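Local structure of ribokinase (Arabidopsis thaliana, 6ILS) at residues B[57-65]-B[115-123]. The protein catalyses the magnesium-dependent transfer of a phosphoryl group from ATP to O-5 of D-ribose, giving D-ribose 5-phosphate. Residues are numbered along the deposited sequence; the frame is centred on the assembly and turned at random.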
loop_
_atom_site.group_PDB
_atom_site.type_symbol
_atom_site.label_atom_id
_atom_site.label_comp_id
_atom_site.label_asym_id
_atom_site.label_seq_id
_atom_site.Cartn_x
_atom_site.Cartn_y
_atom_site.Cartn_z
ATOM N N TYR B 57 21.557 -11.078 10.312
ATOM C CA TYR B 57 21.035 -9.847 10.879
ATOM C C TYR B 57 20.630 -8.901 9.760
ATOM O O TYR B 57 21.336 -8.789 8.756
ATOM C CB TYR B 57 22.093 -9.144 11.754
ATOM C CG TYR B 57 22.321 -9.820 13.073
ATOM C CD1 TYR B 57 23.051 -10.998 13.148
ATOM C CD2 TYR B 57 21.791 -9.298 14.242
ATOM C CE1 TYR B 57 23.247 -11.638 14.348
ATOM C CE2 TYR B 57 21.984 -9.936 15.455
ATOM C CZ TYR B 57 22.714 -11.099 15.500
ATOM O OH TYR B 57 22.914 -11.741 16.695
ATOM N N PHE B 58 19.519 -8.197 9.944
ATOM C CA PHE B 58 19.126 -7.145 9.024
ATOM C C PHE B 58 19.227 -5.817 9.753
ATOM O O PHE B 58 18.620 -5.638 10.813
ATOM C CB PHE B 58 17.695 -7.368 8.495
ATOM C CG PHE B 58 17.171 -6.223 7.664
ATOM C CD1 PHE B 58 17.840 -5.820 6.514
ATOM C CD2 PHE B 58 16.010 -5.569 8.017
ATOM C CE1 PHE B 58 17.388 -4.774 5.736
ATOM C CE2 PHE B 58 15.532 -4.514 7.240
ATOM C CZ PHE B 58 16.217 -4.119 6.086
ATOM N N VAL B 59 20.016 -4.904 9.193
ATOM C CA VAL B 59 20.110 -3.542 9.697
ATOM C C VAL B 59 19.365 -2.600 8.763
ATOM O O VAL B 59 19.717 -2.430 7.585
ATOM C CB VAL B 59 21.577 -3.084 9.833
ATOM C CG1 VAL B 59 21.640 -1.637 10.368
ATOM C CG2 VAL B 59 22.344 -4.049 10.705
ATOM N N GLY B 60 18.306 -1.984 9.271
ATOM C CA GLY B 60 17.458 -1.211 8.400
ATOM C C GLY B 60 16.572 -0.279 9.202
ATOM O O GLY B 60 16.563 -0.342 10.427
ATOM N N ARG B 61 15.825 0.558 8.490
ATOM C CA ARG B 61 14.945 1.565 9.093
ATOM C C ARG B 61 13.530 1.397 8.588
ATOM O O ARG B 61 13.304 1.356 7.376
ATOM C CB ARG B 61 15.427 2.978 8.771
ATOM C CG ARG B 61 16.754 3.333 9.409
ATOM C CD ARG B 61 16.646 3.203 10.909
ATOM N NE ARG B 61 17.881 3.570 11.589
ATOM C CZ ARG B 61 18.812 2.696 11.947
ATOM N NH1 ARG B 61 18.657 1.402 11.670
ATOM N NH2 ARG B 61 19.904 3.115 12.578
ATOM N N LEU B 62 12.585 1.325 9.524
ATOM C CA LEU B 62 11.174 1.168 9.208
ATOM C C LEU B 62 10.374 2.333 9.760
ATOM O O LEU B 62 10.821 2.987 10.695
ATOM C CB LEU B 62 10.629 -0.131 9.801
ATOM C CG LEU B 62 11.297 -1.415 9.330
ATOM C CD1 LEU B 62 10.643 -2.596 10.022
ATOM C CD2 LEU B 62 11.142 -1.508 7.827
ATOM N N GLY B 63 9.198 2.587 9.190
ATOM C CA GLY B 63 8.243 3.485 9.829
ATOM C C GLY B 63 7.464 2.708 10.871
ATOM O O GLY B 63 7.416 1.483 10.828
ATOM N N GLU B 64 6.863 3.408 11.830
ATOM C CA GLU B 64 6.007 2.747 12.805
ATOM C C GLU B 64 4.609 2.693 12.207
ATOM O O GLU B 64 3.737 3.485 12.576
ATOM C CB GLU B 64 6.012 3.489 14.151
ATOM C CG GLU B 64 7.334 3.384 14.919
ATOM C CD GLU B 64 7.487 4.441 16.013
ATOM O OE1 GLU B 64 6.478 5.081 16.365
ATOM O OE2 GLU B 64 8.619 4.630 16.514
ATOM N N ASP B 65 4.412 1.779 11.259
ATOM C CA ASP B 65 3.157 1.692 10.515
ATOM C C ASP B 65 2.862 0.247 10.135
ATOM O O ASP B 65 3.604 -0.660 10.498
ATOM C CB ASP B 65 3.189 2.591 9.265
ATOM C CG ASP B 65 4.446 2.385 8.398
ATOM O OD1 ASP B 65 5.012 1.276 8.409
ATOM O OD2 ASP B 65 4.850 3.347 7.706
ATOM N N GLY B 115 11.016 6.651 1.662
ATOM C CA GLY B 115 10.590 6.639 3.043
ATOM C C GLY B 115 11.724 6.513 4.036
ATOM O O GLY B 115 12.784 7.134 3.874
ATOM N N ALA B 116 11.509 5.677 5.048
ATOM C CA ALA B 116 12.488 5.464 6.109
ATOM C C ALA B 116 13.802 4.918 5.552
ATOM O O ALA B 116 14.860 5.128 6.149
ATOM C CB ALA B 116 11.931 4.522 7.165
ATOM N N ASN B 117 13.739 4.214 4.417
ATOM C CA ASN B 117 14.958 3.630 3.826
ATOM C C ASN B 117 15.969 4.709 3.453
ATOM O O ASN B 117 17.189 4.497 3.555
ATOM C CB ASN B 117 14.635 2.806 2.578
ATOM C CG ASN B 117 13.881 1.524 2.891
ATOM O OD1 ASN B 117 14.216 0.792 3.824
ATOM N ND2 ASN B 117 12.865 1.236 2.086
ATOM N N MET B 118 15.449 5.852 3.007
ATOM C CA MET B 118 16.294 6.949 2.541
ATOM C C MET B 118 16.437 8.068 3.571
ATOM O O MET B 118 17.415 8.817 3.546
ATOM C CB MET B 118 15.741 7.529 1.239
ATOM C CG MET B 118 15.895 6.633 0.025
ATOM S SD MET B 118 17.602 6.214 -0.340
ATOM C CE MET B 118 18.251 7.774 -0.943
ATOM N N LYS B 119 15.481 8.174 4.490
ATOM C CA LYS B 119 15.385 9.384 5.300
ATOM C C LYS B 119 15.510 9.208 6.809
ATOM O O LYS B 119 15.593 10.199 7.533
ATOM C CB LYS B 119 14.068 10.091 4.967
ATOM C CG LYS B 119 14.082 10.697 3.564
ATOM C CD LYS B 119 12.718 11.227 3.156
ATOM C CE LYS B 119 12.793 11.952 1.820
ATOM N NZ LYS B 119 11.446 12.417 1.385
ATOM N N ALA B 120 15.568 7.973 7.296
ATOM C CA ALA B 120 15.560 7.753 8.739
ATOM C C ALA B 120 16.888 7.301 9.315
ATOM O O ALA B 120 16.936 6.797 10.435
ATOM C CB ALA B 120 14.490 6.742 9.098
ATOM N N TRP B 121 17.960 7.449 8.547
ATOM C CA TRP B 121 19.281 7.074 9.017
ATOM C C TRP B 121 19.958 8.266 9.688
ATOM O O TRP B 121 19.731 9.398 9.291
ATOM C CB TRP B 121 20.143 6.577 7.855
ATOM C CG TRP B 121 19.654 5.301 7.211
ATOM C CD1 TRP B 121 18.833 5.185 6.118
ATOM C CD2 TRP B 121 19.963 3.969 7.623
ATOM N NE1 TRP B 121 18.609 3.849 5.834
ATOM C CE2 TRP B 121 19.301 3.086 6.737
ATOM C CE3 TRP B 121 20.746 3.430 8.647
ATOM C CZ2 TRP B 121 19.409 1.703 6.848
ATOM C CZ3 TRP B 121 20.839 2.054 8.762
ATOM C CH2 TRP B 121 20.169 1.203 7.860
ATOM N N PRO B 122 20.812 8.009 10.684
ATOM C CA PRO B 122 21.535 9.152 11.255
ATOM C C PRO B 122 22.546 9.706 10.260
ATOM O O PRO B 122 22.980 8.985 9.354
ATOM C CB PRO B 122 22.232 8.551 12.471
ATOM C CG PRO B 122 22.512 7.140 12.051
ATOM C CD PRO B 122 21.337 6.725 11.175
ATOM N N GLU B 123 22.899 10.976 10.409
ATOM C CA GLU B 123 23.915 11.585 9.568
ATOM C C GLU B 123 25.228 10.814 9.711
ATOM O O GLU B 123 25.922 10.553 8.729
ATOM C CB GLU B 123 24.099 13.058 9.942
ATOM C CG GLU B 123 25.385 13.680 9.409
ATOM C CD GLU B 123 25.443 15.189 9.606
ATOM O OE1 GLU B 123 24.392 15.795 9.910
ATOM O OE2 GLU B 123 26.545 15.765 9.467
HETATM O O HOH W 1 16.150 0.586 5.700
HETATM O O HOH W 2 18.572 6.061 12.953
#
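Arg61 and Trp121 form a cation-pi stack that joins the C-terminal part of strand 56-63, in the large central sheet of the PfkB ribokinase fold, to the short helix 116-119 and the loop after it, which follow the last strand of the smaller sheet. The guanidinium lies nearly flat on the indole, with centres 4.4 Å apart and planes at 26°. Arg61 CG, anti to its own carbonyl carbon (chi1 -67°), lies over the same indole face, 3.8 Å from the centroid of the six-membered ring of Trp121, in a CH-pi contact; the bend at chi2 then directs the rest of the chain. Arg61 NH1 also turns back to donate to Gly60 O (3.0 Å), which lies in the guanidinium plane, and this bond helps fix the rotation of the group. Trp121 is steadied from its own side by a weak bond from NE1 to Asn117 O, while its CH2 corner meets Val59 O at the ring edge, Val59 CG1 and Gly60 CA. Replacing Arg61 by an alanine is likely to uncover this indole face and leave Gly60 O without its side-chain donor. Nearer the helix, the CB of Ala116 sits 3.5 Å from Arg61 O. Two waters bridge the segments: one links Arg61 N to OD1 of Asn117, whose ND2 is held by Ala11 O, and the other accepts from Arg61 NE at 2.9 Å and donates to Ala120 O at 3.1 Å.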